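Local coordinates for putative ubiquinone biosynthesis protein (Nostoc punctiforme, PDB 3MSQ) that is of unproven function but belongs to the Coq4 family and probably takes part in ubiquinone biosynthesis, at residues Y8-G13 with Q45-Q50; E40-D44 with K119-R123. All blocks are in the same frame, centred on the assembly; numbering follows the deposited sequence.

Contact 1: residues Y8-G13 with Q45-Q50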
ATOM      1  N   TYR A   8      17.270  12.744   3.644  1.00 76.15           N
ATOM      2  CA  TYR A   8      16.752  11.741   2.693  1.00 72.97           C
ATOM      3  C   TYR A   8      15.287  11.407   2.932  1.00 74.80           C
ATOM      4  O   TYR A   8      14.889  11.263   4.089  1.00 75.51           O
ATOM      5  CB  TYR A   8      17.531  10.421   2.842  1.00 72.92           C
ATOM      6  CG  TYR A   8      19.030  10.534   2.708  1.00 74.25           C
ATOM      7  CD1 TYR A   8      19.638  10.583   1.454  1.00 74.17           C
ATOM      8  CD2 TYR A   8      19.850  10.545   3.831  1.00 77.04           C
ATOM      9  CE1 TYR A   8      21.026  10.654   1.321  1.00 74.61           C
ATOM     10  CE2 TYR A   8      21.239  10.618   3.711  1.00 78.49           C
ATOM     11  CZ  TYR A   8      21.823  10.666   2.454  1.00 82.65           C
ATOM     12  OH  TYR A   8      23.191  10.713   2.335  1.00 84.01           O
ATOM     13  N   ASN A   9      14.502  11.175   1.858  1.00 68.57           N
ATOM     14  CA  ASN A   9      13.102  10.753   2.026  1.00 67.09           C
ATOM     15  C   ASN A   9      12.957   9.253   1.817  1.00 65.94           C
ATOM     16  O   ASN A   9      12.755   8.793   0.692  1.00 66.29           O
ATOM     17  CB  ASN A   9      12.109  11.558   1.167  1.00 68.60           C
ATOM     18  CG  ASN A   9      10.665  11.449   1.635  1.00 85.46           C
ATOM     19  OD1 ASN A   9      10.193  10.398   2.083  1.00 79.38           O
ATOM     20  ND2 ASN A   9       9.913  12.531   1.525  1.00 74.36           N
ATOM     21  N   ASN A  10      13.071   8.496   2.916  1.00 58.36           N
ATOM     22  CA  ASN A  10      12.970   7.033   2.919  1.00 54.78           C
ATOM     23  C   ASN A  10      11.537   6.568   2.777  1.00 57.28           C
ATOM     24  O   ASN A  10      11.309   5.550   2.143  1.00 56.49           O
ATOM     25  CB  ASN A  10      13.628   6.435   4.162  1.00 46.35           C
ATOM     26  CG  ASN A  10      15.095   6.754   4.279  1.00 57.29           C
ATOM     27  OD1 ASN A  10      15.891   6.515   3.369  1.00 48.00           O
ATOM     28  ND2 ASN A  10      15.495   7.263   5.430  1.00 57.28           N
ATOM     29  N   ASP A  11      10.565   7.322   3.325  1.00 54.54           N
ATOM     30  CA  ASP A  11       9.132   7.007   3.234  1.00 53.94           C
ATOM     31  C   ASP A  11       8.660   6.907   1.792  1.00 60.82           C
ATOM     32  O   ASP A  11       7.823   6.058   1.488  1.00 61.73           O
ATOM     33  CB  ASP A  11       8.281   8.007   4.022  1.00 55.47           C
ATOM     34  CG  ASP A  11       8.546   7.975   5.515  1.00 57.56           C
ATOM     35  OD1 ASP A  11       8.394   6.883   6.125  1.00 54.42           O
ATOM     36  OD2 ASP A  11       8.937   9.036   6.077  1.00 60.50           O
ATOM     37  N   LYS A  12       9.251   7.716   0.892  1.00 59.02           N
ATOM     38  CA  LYS A  12       8.952   7.677  -0.542  1.00 58.79           C
ATOM     39  C   LYS A  12       9.503   6.391  -1.197  1.00 61.64           C
ATOM     40  O   LYS A  12       8.930   5.896  -2.170  1.00 62.43           O
ATOM     41  CB  LYS A  12       9.407   8.955  -1.244  1.00 60.69           C
ATOM     42  CG  LYS A  12       8.494  10.138  -0.939  1.00 66.25           C
ATOM     43  CD  LYS A  12       8.663  11.273  -1.938  1.00 71.91           C
ATOM     44  CE  LYS A  12       7.992  12.545  -1.483  1.00 82.76           C
ATOM     45  NZ  LYS A  12       6.506  12.452  -1.484  1.00 83.35           N
ATOM     46  N   GLY A  13      10.554   5.830  -0.607  1.00 54.78           N
ATOM     47  CA  GLY A  13      11.108   4.556  -1.027  1.00 52.36           C
ATOM     48  C   GLY A  13      10.120   3.451  -0.725  1.00 52.96           C
ATOM     49  O   GLY A  13       9.850   2.613  -1.586  1.00 52.45           O
ATOM     50  N   GLN A  45      16.370   8.869  -3.939  1.00 51.80           N
ATOM     51  CA  GLN A  45      16.141   9.831  -2.855  1.00 52.59           C
ATOM     52  C   GLN A  45      16.418   9.241  -1.454  1.00 55.36           C
ATOM     53  O   GLN A  45      16.522  10.002  -0.487  1.00 54.99           O
ATOM     54  CB  GLN A  45      14.704  10.377  -2.943  1.00 54.72           C
ATOM     55  CG  GLN A  45      13.601   9.323  -2.710  1.00 71.22           C
ATOM     56  CD  GLN A  45      12.237   9.777  -3.185  1.00 89.56           C
ATOM     57  OE1 GLN A  45      11.797  10.907  -2.936  1.00 81.03           O
ATOM     58  NE2 GLN A  45      11.514   8.883  -3.851  1.00 85.88           N
ATOM     59  N   THR A  46      16.505   7.897  -1.350  1.00 50.06           N
ATOM     60  CA  THR A  46      16.747   7.191  -0.089  1.00 49.95           C
ATOM     61  C   THR A  46      18.210   7.291   0.385  1.00 56.25           C
ATOM     62  O   THR A  46      19.099   7.641  -0.389  1.00 56.89           O
ATOM     63  CB  THR A  46      16.308   5.717  -0.186  1.00 49.19           C
ATOM     64  OG1 THR A  46      17.213   5.042  -1.049  1.00 46.53           O
ATOM     65  CG2 THR A  46      14.877   5.545  -0.686  1.00 48.02           C
ATOM     66  N   GLN A  47      18.445   6.952   1.652  1.00 54.64           N
ATOM     67  CA  GLN A  47      19.756   6.925   2.276  1.00 55.72           C
ATOM     68  C   GLN A  47      20.607   5.755   1.749  1.00 63.29           C
ATOM     69  O   GLN A  47      21.825   5.900   1.630  1.00 63.18           O
ATOM     70  CB  GLN A  47      19.601   6.831   3.793  1.00 57.76           C
ATOM     71  CG  GLN A  47      20.893   7.099   4.539  1.00 66.63           C
ATOM     72  CD  GLN A  47      20.816   6.788   6.001  1.00 75.67           C
ATOM     73  OE1 GLN A  47      19.763   6.875   6.637  1.00 67.79           O
ATOM     74  NE2 GLN A  47      21.960   6.463   6.572  1.00 71.19           N
HETATM   75  N   MSE A  48      19.973   4.606   1.454  1.00 63.21           N
HETATM   76  CA  MSE A  48      20.631   3.400   0.936  1.00 64.94           C
HETATM   77  C   MSE A  48      21.269   3.686  -0.412  1.00 63.57           C
HETATM   78  O   MSE A  48      22.316   3.119  -0.695  1.00 64.29           O
HETATM   79  CB  MSE A  48      19.645   2.195   0.875  1.00 69.47           C
HETATM   80  CG  MSE A  48      20.185   0.928   0.134  1.00 79.17           C
HETATM   81 SE   MSE A  48      20.988  -0.569   1.184  0.75 90.31          SE
HETATM   82  CE  MSE A  48      21.670  -1.715  -0.250  1.00 86.35           C
ATOM     83  N   ALA A  49      20.683   4.591  -1.214  1.00 56.41           N
ATOM     84  CA  ALA A  49      21.224   4.992  -2.520  1.00 54.38           C
ATOM     85  C   ALA A  49      22.623   5.588  -2.332  1.00 56.43           C
ATOM     86  O   ALA A  49      23.579   5.102  -2.939  1.00 56.85           O
ATOM     87  CB  ALA A  49      20.292   5.998  -3.200  1.00 54.72           C
ATOM     88  N   GLN A  50      22.756   6.564  -1.417  1.00 50.69           N
ATOM     89  CA  GLN A  50      24.019   7.215  -1.114  1.00 49.59           C
ATOM     90  C   GLN A  50      25.034   6.279  -0.454  1.00 53.08           C
ATOM     91  O   GLN A  50      26.219   6.325  -0.788  1.00 52.36           O
ATOM     92  CB  GLN A  50      23.779   8.464  -0.259  1.00 51.34           C
ATOM     93  CG  GLN A  50      24.996   9.393  -0.166  1.00 53.08           C
ATOM     94  CD  GLN A  50      25.554   9.767  -1.526  1.00 65.66           C
ATOM     95  OE1 GLN A  50      24.873  10.369  -2.366  1.00 62.78           O
ATOM     96  NE2 GLN A  50      26.796   9.377  -1.796  1.00 48.79           N
TER
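The extended N-terminal residues ahead of helix 11-23 lie here against the start of helix 47-56, and Tyr-8 rests its ring on the first turn of that helix. Gln-47 CA sits over the ring face, 3.8 Å from the centroid of the Tyr-8 ring and 14° off its normal, a CH-pi contact. The side chain of Gln-47 crosses the ring at about a right angle, with CG 3.6 Å from Tyr-8 CE2. Farther along the ring, Tyr-8 OH meets the aliphatic part of Gln-50, 3.4 Å from its CG. The amide of Gln-50 turns away to Asp-54.

Asn-10 makes the firm polar link. Its OD1 accepts from Gln-47 N at 3.1 Å, nearly straight at 170° and in the carbonyl plane, so the side chain takes up a backbone N-H at the start of the helix. CG of Asn-10 stands beside its own backbone N (chi1 -60°), which brings the amide across to that N-H. Next to it, Asn-9 N gives a weak bond to Gln-45 O at 3.3 Å. Asn-9 OD1 instead caps the turn that leads into helix 11-23, accepting from Lys-12 N at 3.1 Å, with the donor above the carbonyl plane. Its ND2 bonds to Asp-11 of the third subunit.

Gln-45 lays its amide across the stem of Lys-12, with OE1 3.3 Å from Lys-12 CD. Its NE2 bonds to Ala-42 O and to Gln-26 of the fourth subunit, while Lys-12 NZ forms a salt bridge with Asp-11 of the third subunit. Thr-46 CG2 packs 3.9 Å from Gly-13 CA.

Two helix starts thus meet at subunit interfaces. The Asn-10 bond ties one to the other; the Asn-9 bond is a side-chain cap of the kind common at helix N termini.

Contact 2: residues E40-D44 with K119-R123; sequences EDALD and KMLWR
Glu-40 and Lys-119 bring the backbones closest, with CA atoms 8.1 Å apart, so residues 40-44 and the N-terminal half of helix 114-133 are joined through long side chains. Lys-119 reaches across to two carboxylates. Its NZ binds Asp-44 OD2 at 2.6 Å, on the syn lone pair of that oxygen, and Asp-41 OD1 at 2.8 Å. The lysine chain is bent at chi3 (86°), which swings the amino group between the two aspartates.

Asp-41 OD1 has a second donor, Arg-123 NH2 at 2.9 Å. The two donors come from opposite faces of the Asp-41 carboxylate plane, and neither lies in it. This is a buried salt-bridge network of three acids and two bases, set between two helices of an all-helical chain. Glu-40 completes it with a weak bond, from Arg-123 NE to Glu-40 OE1 at 3.3 Å, part of a salt bridge. The Glu-40 carboxylate and the Arg-123 guanidinium stand nearly perpendicular, at 88°. The other oxygen, Glu-40 OE2, lies 3.4 Å from Trp-122 CD1 and equally near Lys-119 CG.

An alanine in place of Lys-119 would probably leave Asp-44 without its salt-bridge mate in this network and Asp-41 with Arg-123 as its one remaining partner across this contact, with a gap over the rim of the guanidinium face, where Lys-119 CG now lies. Arg-123 has a further anchor, because its NH1 bonds to Lys-107 O. Beyond Glu-40, Trp-122 stacks on His-126, and Ile-157 of helix 156-172 packs against both Glu-40 and Trp-122.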
ATOM      1  N   GLU A  40      13.355   2.048  -9.494  1.00 52.49           N
ATOM      2  CA  GLU A  40      14.783   2.318  -9.373  1.00 52.06           C
ATOM      3  C   GLU A  40      15.008   3.799  -9.115  1.00 54.56           C
ATOM      4  O   GLU A  40      15.766   4.153  -8.215  1.00 55.27           O
ATOM      5  CB  GLU A  40      15.453   1.934 -10.693  1.00 53.81           C
ATOM      6  CG  GLU A  40      16.530   0.879 -10.576  1.00 68.52           C
ATOM      7  CD  GLU A  40      17.431   0.858 -11.790  1.00 95.26           C
ATOM      8  OE1 GLU A  40      17.044   0.262 -12.823  1.00 83.85           O
ATOM      9  OE2 GLU A  40      18.511   1.488 -11.715  1.00 91.18           O
ATOM     10  N   ASP A  41      14.325   4.653  -9.903  1.00 49.50           N
ATOM     11  CA  ASP A  41      14.363   6.119  -9.837  1.00 49.40           C
ATOM     12  C   ASP A  41      13.878   6.643  -8.478  1.00 52.81           C
ATOM     13  O   ASP A  41      14.463   7.577  -7.920  1.00 51.02           O
ATOM     14  CB  ASP A  41      13.522   6.740 -10.984  1.00 51.33           C
ATOM     15  CG  ASP A  41      14.037   6.541 -12.410  1.00 62.33           C
ATOM     16  OD1 ASP A  41      15.156   5.981 -12.578  1.00 61.25           O
ATOM     17  OD2 ASP A  41      13.312   6.919 -13.359  1.00 71.82           O
ATOM     18  N   ALA A  42      12.805   6.033  -7.948  1.00 51.01           N
ATOM     19  CA  ALA A  42      12.216   6.421  -6.669  1.00 51.47           C
ATOM     20  C   ALA A  42      13.131   6.100  -5.477  1.00 57.72           C
ATOM     21  O   ALA A  42      12.971   6.691  -4.404  1.00 58.99           O
ATOM     22  CB  ALA A  42      10.874   5.761  -6.504  1.00 52.11           C
ATOM     23  N   LEU A  43      14.105   5.185  -5.669  1.00 52.59           N
ATOM     24  CA  LEU A  43      15.027   4.810  -4.609  1.00 50.90           C
ATOM     25  C   LEU A  43      16.229   5.751  -4.534  1.00 55.26           C
ATOM     26  O   LEU A  43      16.954   5.723  -3.543  1.00 57.49           O
ATOM     27  CB  LEU A  43      15.482   3.350  -4.747  1.00 49.89           C
ATOM     28  CG  LEU A  43      14.422   2.275  -4.760  1.00 54.07           C
ATOM     29  CD1 LEU A  43      15.013   0.959  -5.231  1.00 53.85           C
ATOM     30  CD2 LEU A  43      13.753   2.125  -3.390  1.00 55.57           C
ATOM     31  N   ASP A  44      16.436   6.594  -5.551  1.00 49.88           N
ATOM     32  CA  ASP A  44      17.562   7.541  -5.593  1.00 49.57           C
ATOM     33  C   ASP A  44      17.563   8.558  -4.449  1.00 53.74           C
ATOM     34  O   ASP A  44      18.621   9.063  -4.055  1.00 53.41           O
ATOM     35  CB  ASP A  44      17.572   8.298  -6.930  1.00 51.49           C
ATOM     36  CG  ASP A  44      17.773   7.461  -8.193  1.00 64.57           C
ATOM     37  OD1 ASP A  44      18.173   6.250  -8.074  1.00 62.83           O
ATOM     38  OD2 ASP A  44      17.572   8.015  -9.297  1.00 73.70           O
ATOM     39  N   LYS A 119      23.365   4.231 -11.756  1.00 46.31           N
ATOM     40  CA  LYS A 119      22.122   3.829 -12.405  1.00 46.02           C
ATOM     41  C   LYS A 119      22.415   3.504 -13.866  1.00 50.24           C
ATOM     42  O   LYS A 119      22.023   2.438 -14.335  1.00 48.82           O
ATOM     43  CB  LYS A 119      21.112   4.976 -12.291  1.00 49.04           C
ATOM     44  CG  LYS A 119      19.663   4.576 -12.483  1.00 48.31           C
ATOM     45  CD  LYS A 119      18.736   5.511 -11.716  1.00 45.64           C
ATOM     46  CE  LYS A 119      18.409   6.715 -12.496  1.00 52.37           C
ATOM     47  NZ  LYS A 119      17.373   7.504 -11.821  1.00 70.73           N
HETATM   48  N   MSE A 120      23.156   4.403 -14.560  1.00 48.70           N
HETATM   49  CA  MSE A 120      23.528   4.231 -15.963  1.00 49.49           C
HETATM   50  C   MSE A 120      24.486   3.073 -16.135  1.00 53.20           C
HETATM   51  O   MSE A 120      24.211   2.218 -16.970  1.00 54.03           O
HETATM   52  CB  MSE A 120      24.042   5.530 -16.594  1.00 52.56           C
HETATM   53  CG  MSE A 120      22.935   6.589 -16.757  1.00 60.70           C
HETATM   54 SE   MSE A 120      21.369   5.935 -17.717  0.75 69.19          SE
HETATM   55  CE  MSE A 120      22.271   5.988 -19.512  1.00 66.77           C
ATOM     56  N   LEU A 121      25.525   2.960 -15.277  1.00 48.22           N
ATOM     57  CA  LEU A 121      26.452   1.827 -15.351  1.00 48.25           C
ATOM     58  C   LEU A 121      25.691   0.474 -15.251  1.00 58.32           C
ATOM     59  O   LEU A 121      25.912  -0.444 -16.046  1.00 58.80           O
ATOM     60  CB  LEU A 121      27.547   1.937 -14.277  1.00 46.92           C
ATOM     61  CG  LEU A 121      28.555   0.784 -14.230  1.00 49.87           C
ATOM     62  CD1 LEU A 121      29.389   0.744 -15.464  1.00 50.55           C
ATOM     63  CD2 LEU A 121      29.417   0.839 -12.987  1.00 49.93           C
ATOM     64  N   TRP A 122      24.771   0.400 -14.298  1.00 58.04           N
ATOM     65  CA  TRP A 122      23.925  -0.743 -14.011  1.00 59.82           C
ATOM     66  C   TRP A 122      23.072  -1.127 -15.238  1.00 59.52           C
ATOM     67  O   TRP A 122      23.122  -2.275 -15.677  1.00 56.56           O
ATOM     68  CB  TRP A 122      23.050  -0.395 -12.780  1.00 60.59           C
ATOM     69  CG  TRP A 122      21.906  -1.316 -12.514  1.00 63.02           C
ATOM     70  CD1 TRP A 122      20.570  -1.044 -12.657  1.00 66.07           C
ATOM     71  CD2 TRP A 122      22.001  -2.661 -12.035  1.00 63.41           C
ATOM     72  NE1 TRP A 122      19.827  -2.155 -12.326  1.00 66.14           N
ATOM     73  CE2 TRP A 122      20.681  -3.159 -11.924  1.00 67.74           C
ATOM     74  CE3 TRP A 122      23.079  -3.492 -11.675  1.00 64.85           C
ATOM     75  CZ2 TRP A 122      20.414  -4.456 -11.464  1.00 67.23           C
ATOM     76  CZ3 TRP A 122      22.814  -4.782 -11.242  1.00 66.71           C
ATOM     77  CH2 TRP A 122      21.498  -5.250 -11.132  1.00 67.49           C
ATOM     78  N   ARG A 123      22.318  -0.151 -15.794  1.00 53.87           N
ATOM     79  CA  ARG A 123      21.441  -0.350 -16.939  1.00 52.41           C
ATOM     80  C   ARG A 123      22.195  -0.731 -18.211  1.00 57.38           C
ATOM     81  O   ARG A 123      21.759  -1.630 -18.919  1.00 57.22           O
ATOM     82  CB  ARG A 123      20.554   0.872 -17.151  1.00 50.07           C
ATOM     83  CG  ARG A 123      19.520   1.082 -16.051  1.00 45.32           C
ATOM     84  CD  ARG A 123      18.636   2.303 -16.299  1.00 45.70           C
ATOM     85  NE  ARG A 123      17.736   2.504 -15.164  1.00 58.79           N
ATOM     86  CZ  ARG A 123      16.893   3.520 -15.018  1.00 72.72           C
ATOM     87  NH1 ARG A 123      16.811   4.464 -15.946  1.00 57.14           N
ATOM     88  NH2 ARG A 123      16.126   3.601 -13.941  1.00 61.58           N
TER

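How the contacts relate
From the N terminus, the chain passes residues 8-13, runs along helix 11-23, and returns through helix 32-42 to residues 40-44, the first half of contact 2. Residues 45-50 follow at once and close the loop of contact 1. Contact 2 closes later and more widely, when helix 114-133 brings residues 119-123 back. The segments alternate, so the two loops cross. Their centres lie 13 Å apart, and they touch where Ala-49 CB packs 3.4 Å from Leu-43 O. Contact 1 ties the N-terminal residues to helix 47-56 near neighbouring subunits; contact 2 ties helix 32-42 to helix 114-133 deeper in the chain.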